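Side-chain contacts in N-acetyl-L-2,4-diaminobutyric acid deacetylase (Ruegeria pomeroyi, PDB 6TWL), which probably removes the acetyl group from N-acetyl-L-2,4-diaminobutyric acid in bacterial ectoine degradation, as a zinc-dependent hydrolase: residues 9-12 with 17-20; 173-176 with 181-184. One frame throughout, in Å; residues are numbered along the deposited sequence.

Contact 1. Residues 9-12 with 17-20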
ATOM      1  N   THR A   9       9.974 -22.449   1.956  1.00 81.44           N
ATOM      2  CA  THR A   9      11.016 -23.245   1.321  1.00 79.95           C
ATOM      3  C   THR A   9      12.415 -22.752   1.663  1.00 78.64           C
ATOM      4  O   THR A   9      13.395 -23.411   1.297  1.00 77.13           O
ATOM      5  CB  THR A   9      10.838 -23.252  -0.201  1.00 76.77           C
ATOM      6  OG1 THR A   9      11.146 -21.956  -0.729  1.00 73.21           O
ATOM      7  CG2 THR A   9       9.408 -23.626  -0.572  1.00 73.75           C
ATOM      8  N   ILE A  10      12.531 -21.624   2.357  1.00 81.92           N
ATOM      9  CA  ILE A  10      13.822 -21.060   2.743  1.00 83.01           C
ATOM     10  C   ILE A  10      13.839 -20.877   4.256  1.00 83.10           C
ATOM     11  O   ILE A  10      12.792 -21.024   4.904  1.00 83.33           O
ATOM     12  CB  ILE A  10      14.089 -19.729   2.019  1.00 72.67           C
ATOM     13  CG1 ILE A  10      12.943 -18.745   2.261  1.00 65.54           C
ATOM     14  CG2 ILE A  10      14.320 -19.964   0.532  1.00 79.88           C
ATOM     15  CD1 ILE A  10      13.213 -17.359   1.718  1.00 67.24           C
ATOM     16  N   PRO A  11      14.986 -20.575   4.867  1.00 81.53           N
ATOM     17  CA  PRO A  11      14.980 -20.207   6.286  1.00 74.89           C
ATOM     18  C   PRO A  11      14.706 -18.724   6.484  1.00 81.11           C
ATOM     19  O   PRO A  11      15.163 -17.867   5.724  1.00 88.34           O
ATOM     20  CB  PRO A  11      16.400 -20.568   6.741  1.00 76.44           C
ATOM     21  CG  PRO A  11      17.232 -20.382   5.527  1.00 82.00           C
ATOM     22  CD  PRO A  11      16.359 -20.701   4.339  1.00 84.44           C
ATOM     23  N   LEU A  12      13.929 -18.427   7.519  1.00 74.71           N
ATOM     24  CA  LEU A  12      13.660 -17.056   7.927  1.00 74.04           C
ATOM     25  C   LEU A  12      14.698 -16.523   8.900  1.00 83.58           C
ATOM     26  O   LEU A  12      14.692 -15.325   9.204  1.00 82.91           O
ATOM     27  CB  LEU A  12      12.275 -16.969   8.574  1.00 77.69           C
ATOM     28  CG  LEU A  12      11.183 -17.744   7.839  1.00 76.70           C
ATOM     29  CD1 LEU A  12       9.897 -17.773   8.646  1.00 74.87           C
ATOM     30  CD2 LEU A  12      10.948 -17.129   6.468  1.00 66.55           C
ATOM     31  N   VAL A  17      21.334 -14.124   1.648  1.00 79.50           N
ATOM     32  CA  VAL A  17      20.268 -13.734   0.731  1.00 77.62           C
ATOM     33  C   VAL A  17      19.543 -15.004   0.306  1.00 76.79           C
ATOM     34  O   VAL A  17      20.172 -15.949  -0.186  1.00 80.41           O
ATOM     35  CB  VAL A  17      20.816 -12.973  -0.486  1.00 78.84           C
ATOM     36  CG1 VAL A  17      19.681 -12.544  -1.407  1.00 65.97           C
ATOM     37  CG2 VAL A  17      21.633 -11.772  -0.037  1.00 88.28           C
ATOM     38  N   PHE A  18      18.225 -15.030   0.496  1.00 73.96           N
ATOM     39  CA  PHE A  18      17.426 -16.227   0.254  1.00 72.75           C
ATOM     40  C   PHE A  18      16.190 -15.862  -0.551  1.00 72.51           C
ATOM     41  O   PHE A  18      15.404 -15.008  -0.131  1.00 77.17           O
ATOM     42  CB  PHE A  18      17.017 -16.892   1.573  1.00 74.49           C
ATOM     43  CG  PHE A  18      18.170 -17.423   2.369  1.00 75.95           C
ATOM     44  CD1 PHE A  18      18.755 -18.636   2.041  1.00 79.75           C
ATOM     45  CD2 PHE A  18      18.669 -16.714   3.448  1.00 79.27           C
ATOM     46  CE1 PHE A  18      19.817 -19.130   2.774  1.00 84.00           C
ATOM     47  CE2 PHE A  18      19.732 -17.202   4.187  1.00 82.67           C
ATOM     48  CZ  PHE A  18      20.306 -18.412   3.849  1.00 86.00           C
ATOM     49  N   HIS A  19      16.016 -16.517  -1.697  1.00 75.60           N
ATOM     50  CA  HIS A  19      14.819 -16.384  -2.518  1.00 79.16           C
ATOM     51  C   HIS A  19      14.073 -17.710  -2.497  1.00 78.49           C
ATOM     52  O   HIS A  19      14.645 -18.751  -2.834  1.00 75.68           O
ATOM     53  CB  HIS A  19      15.174 -15.990  -3.952  1.00 71.48           C
ATOM     54  CG  HIS A  19      16.022 -14.762  -4.051  1.00 74.90           C
ATOM     55  ND1 HIS A  19      15.588 -13.522  -3.635  1.00 74.70           N
ATOM     56  CD2 HIS A  19      17.277 -14.579  -4.528  1.00 76.14           C
ATOM     57  CE1 HIS A  19      16.540 -12.630  -3.847  1.00 76.62           C
ATOM     58  NE2 HIS A  19      17.575 -13.246  -4.388  1.00 77.70           N
ATOM     59  N   GLY A  20      12.813 -17.672  -2.105  1.00 77.19           N
ATOM     60  CA  GLY A  20      12.015 -18.879  -2.010  1.00 79.19           C
ATOM     61  C   GLY A  20      10.531 -18.599  -2.024  1.00 77.98           C
ATOM     62  O   GLY A  20      10.065 -17.650  -2.657  1.00 74.51           O
TER
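Pro-11 lies over one face of the Phe-18 ring, its CG 4.0 Å from the ring centroid and 11° off the normal, a CH-pi contact centred on the aromatic face. The setting is a beta hairpin at the rim of the large mixed sheet: residues 9-12 leave the short strand 7-8 and turn back along strand 16-24. No hydrogen bond joins the two segments, so apolar contact does the work between them. Beside the proline CG, its CD leans on Phe-18 CD1 at 3.9 Å, and the two side chains cross at about a right angle. Ile-10 fills the next position. With CG1 placed between the backbone N and the carbonyl carbon (chi1 55°), its two branches part: CD1 comes to 3.8 Å from Phe-18 CB, while CG2 settles 3.6 Å from His-19 O. The same isoleucine also touches Leu-40 and Val-42, so it links the loop to strand 36-45, on the far side of 16-24 in the sheet order. Where the chain leaves strand 7-8, Thr-9 OG1 is tied to the backbone N of Phe-21, and the bare CA of Gly-20 accepts both Ile-10 CG2 at 3.6 Å and Thr-9 OG1 at 3.4 Å.

Contact 2. Residues 173-176 with 181-184; sequences AMKA and YSVE
The flat group met across this contact is the Val-183 carbonyl: Met-174 SD approaches its oxygen obliquely from above the carbonyl plane, beyond the oxygen end, with SD standing 3.4 Å from Val-183 O. The arrangement belongs to a beta-alpha-beta crossover, in which helix 167-177 connects the neighbouring parallel strands 155-158 and 181-184 and packs against the sheet they share. Met-174 carries most of the helix side of the contact, and it also rests on Ala-156 and Ala-158, so a single side chain touches both strands of the unit. Its CG stands anti to the backbone N (chi1 163°), which carries the chain out toward the sheet, and a bend at the sulfur (chi3 73°) brings the methyl nearer to Glu-184 than the sulfur is, with Met-174 CE 4.5 Å from Glu-184 CG. Ser-182 CB packs against this bend, 3.7 Å from Met-174 SD and 4.0 Å from Met-174 CE. Lys-175, the next residue, bends toward the same serine, but its modelled amino end lies too close to be trusted. The buried Ser-182 hydroxyl is hydrogen-bonded to Thr-247 OG1, just ahead of strand 248-251. Val-183 turns the other way, its side chain about 8 Å from that of Glu-209, a zinc ligand of this protein, though no metal is bound here. A water bridges helix and strand, donating to Met-174 O at 2.8 Å and making a weak, 3.4 Å bond with Ser-182 OG.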
ATOM      1  N   ALA A 173       8.176   7.134  10.608  1.00 80.11           N
ATOM      2  CA  ALA A 173       8.484   6.294   9.454  1.00 77.41           C
ATOM      3  C   ALA A 173       7.941   6.906   8.171  1.00 80.18           C
ATOM      4  O   ALA A 173       8.621   6.896   7.137  1.00 81.90           O
ATOM      5  CB  ALA A 173       7.926   4.885   9.653  1.00 73.68           C
ATOM      6  N   MET A 174       6.721   7.448   8.216  1.00 75.47           N
ATOM      7  CA  MET A 174       6.187   8.135   7.045  1.00 79.54           C
ATOM      8  C   MET A 174       7.066   9.316   6.666  1.00 80.56           C
ATOM      9  O   MET A 174       7.365   9.530   5.485  1.00 73.76           O
ATOM     10  CB  MET A 174       4.757   8.611   7.294  1.00 80.09           C
ATOM     11  CG  MET A 174       4.321   9.674   6.284  1.00 74.77           C
ATOM     12  SD  MET A 174       2.802  10.548   6.686  1.00 85.64           S
ATOM     13  CE  MET A 174       3.370  11.593   8.014  1.00 86.60           C
ATOM     14  N   LYS A 175       7.480  10.110   7.656  1.00 78.02           N
ATOM     15  CA  LYS A 175       8.294  11.275   7.339  1.00 79.79           C
ATOM     16  C   LYS A 175       9.653  10.863   6.794  1.00 82.73           C
ATOM     17  O   LYS A 175      10.232  11.564   5.954  1.00 86.59           O
ATOM     18  CB  LYS A 175       8.432  12.201   8.552  1.00 87.70           C
ATOM     19  CG  LYS A 175       7.191  13.084   8.800  1.00101.74           C
ATOM     20  CD  LYS A 175       6.393  13.406   7.504  1.00107.63           C
ATOM     21  CE  LYS A 175       7.160  14.097   6.349  1.00 98.31           C
ATOM     22  NZ  LYS A 175       6.226  14.366   5.241  1.00 94.83           N
ATOM     23  N   ALA A 176      10.171   9.716   7.238  1.00 79.79           N
ATOM     24  CA  ALA A 176      11.361   9.163   6.603  1.00 78.19           C
ATOM     25  C   ALA A 176      11.089   8.814   5.144  1.00 76.67           C
ATOM     26  O   ALA A 176      11.901   9.133   4.271  1.00 72.74           O
ATOM     27  CB  ALA A 176      11.847   7.939   7.374  1.00 68.57           C
ATOM     28  N   TYR A 181       3.922  13.792  -0.961  1.00 71.87           N
ATOM     29  CA  TYR A 181       2.771  14.084  -0.121  1.00 74.42           C
ATOM     30  C   TYR A 181       2.762  13.138   1.071  1.00 71.99           C
ATOM     31  O   TYR A 181       3.096  11.957   0.940  1.00 67.84           O
ATOM     32  CB  TYR A 181       1.466  13.965  -0.913  1.00 75.92           C
ATOM     33  CG  TYR A 181       1.376  14.948  -2.056  1.00 76.87           C
ATOM     34  CD1 TYR A 181       1.885  14.635  -3.310  1.00 78.47           C
ATOM     35  CD2 TYR A 181       0.797  16.196  -1.878  1.00 74.86           C
ATOM     36  CE1 TYR A 181       1.811  15.535  -4.357  1.00 78.84           C
ATOM     37  CE2 TYR A 181       0.718  17.102  -2.916  1.00 80.24           C
ATOM     38  CZ  TYR A 181       1.226  16.766  -4.154  1.00 79.77           C
ATOM     39  OH  TYR A 181       1.149  17.667  -5.192  1.00 87.43           O
ATOM     40  N   SER A 182       2.387  13.664   2.235  1.00 72.00           N
ATOM     41  CA  SER A 182       2.397  12.907   3.483  1.00 67.12           C
ATOM     42  C   SER A 182       1.038  13.041   4.149  1.00 68.97           C
ATOM     43  O   SER A 182       0.673  14.128   4.610  1.00 72.79           O
ATOM     44  CB  SER A 182       3.499  13.399   4.409  1.00 71.07           C
ATOM     45  OG  SER A 182       4.705  13.598   3.690  1.00 70.68           O
ATOM     46  N   VAL A 183       0.299  11.941   4.216  1.00 72.89           N
ATOM     47  CA  VAL A 183      -1.086  11.957   4.664  1.00 74.48           C
ATOM     48  C   VAL A 183      -1.176  11.320   6.044  1.00 79.52           C
ATOM     49  O   VAL A 183      -0.537  10.295   6.313  1.00 77.47           O
ATOM     50  CB  VAL A 183      -2.001  11.238   3.655  1.00 78.81           C
ATOM     51  CG1 VAL A 183      -3.431  11.362   4.083  1.00 84.96           C
ATOM     52  CG2 VAL A 183      -1.828  11.826   2.265  1.00 75.94           C
ATOM     53  N   GLU A 184      -1.959  11.942   6.923  1.00 83.05           N
ATOM     54  CA  GLU A 184      -2.235  11.416   8.254  1.00 85.68           C
ATOM     55  C   GLU A 184      -3.661  10.864   8.293  1.00 87.23           C
ATOM     56  O   GLU A 184      -4.627  11.624   8.134  1.00 90.18           O
ATOM     57  CB  GLU A 184      -2.041  12.500   9.317  1.00 93.57           C
ATOM     58  CG  GLU A 184      -0.587  12.754   9.705  1.00 97.05           C
ATOM     59  CD  GLU A 184      -0.456  13.526  11.006  1.00101.63           C
ATOM     60  OE1 GLU A 184      -1.250  13.266  11.936  1.00105.60           O
ATOM     61  OE2 GLU A 184       0.438  14.394  11.099  1.00101.73           O
TER
HETATM   62  O   HOH W   1       6.372  10.687   3.130  1.00 69.40           O

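How the contacts relate
Both contacts reach the same mixed sheet, yet they do so in different surroundings, their centres about 31 Å apart and their nearest atoms about 21 Å apart. Contact 1 is a surface contact at the edge of the sheet formed by strand 7-8, away from the zinc site, and joins a loop to a strand within an antiparallel hairpin. Contact 2 is buried, within the catalytic domain, and lays a helix on a parallel strand not far from the metal ligands. The chemistry follows the place: an aromatic face, a proline and an isoleucine carry the outer contact, whereas the inner one combines a thioether with a hydroxyl and a weakly bridging water.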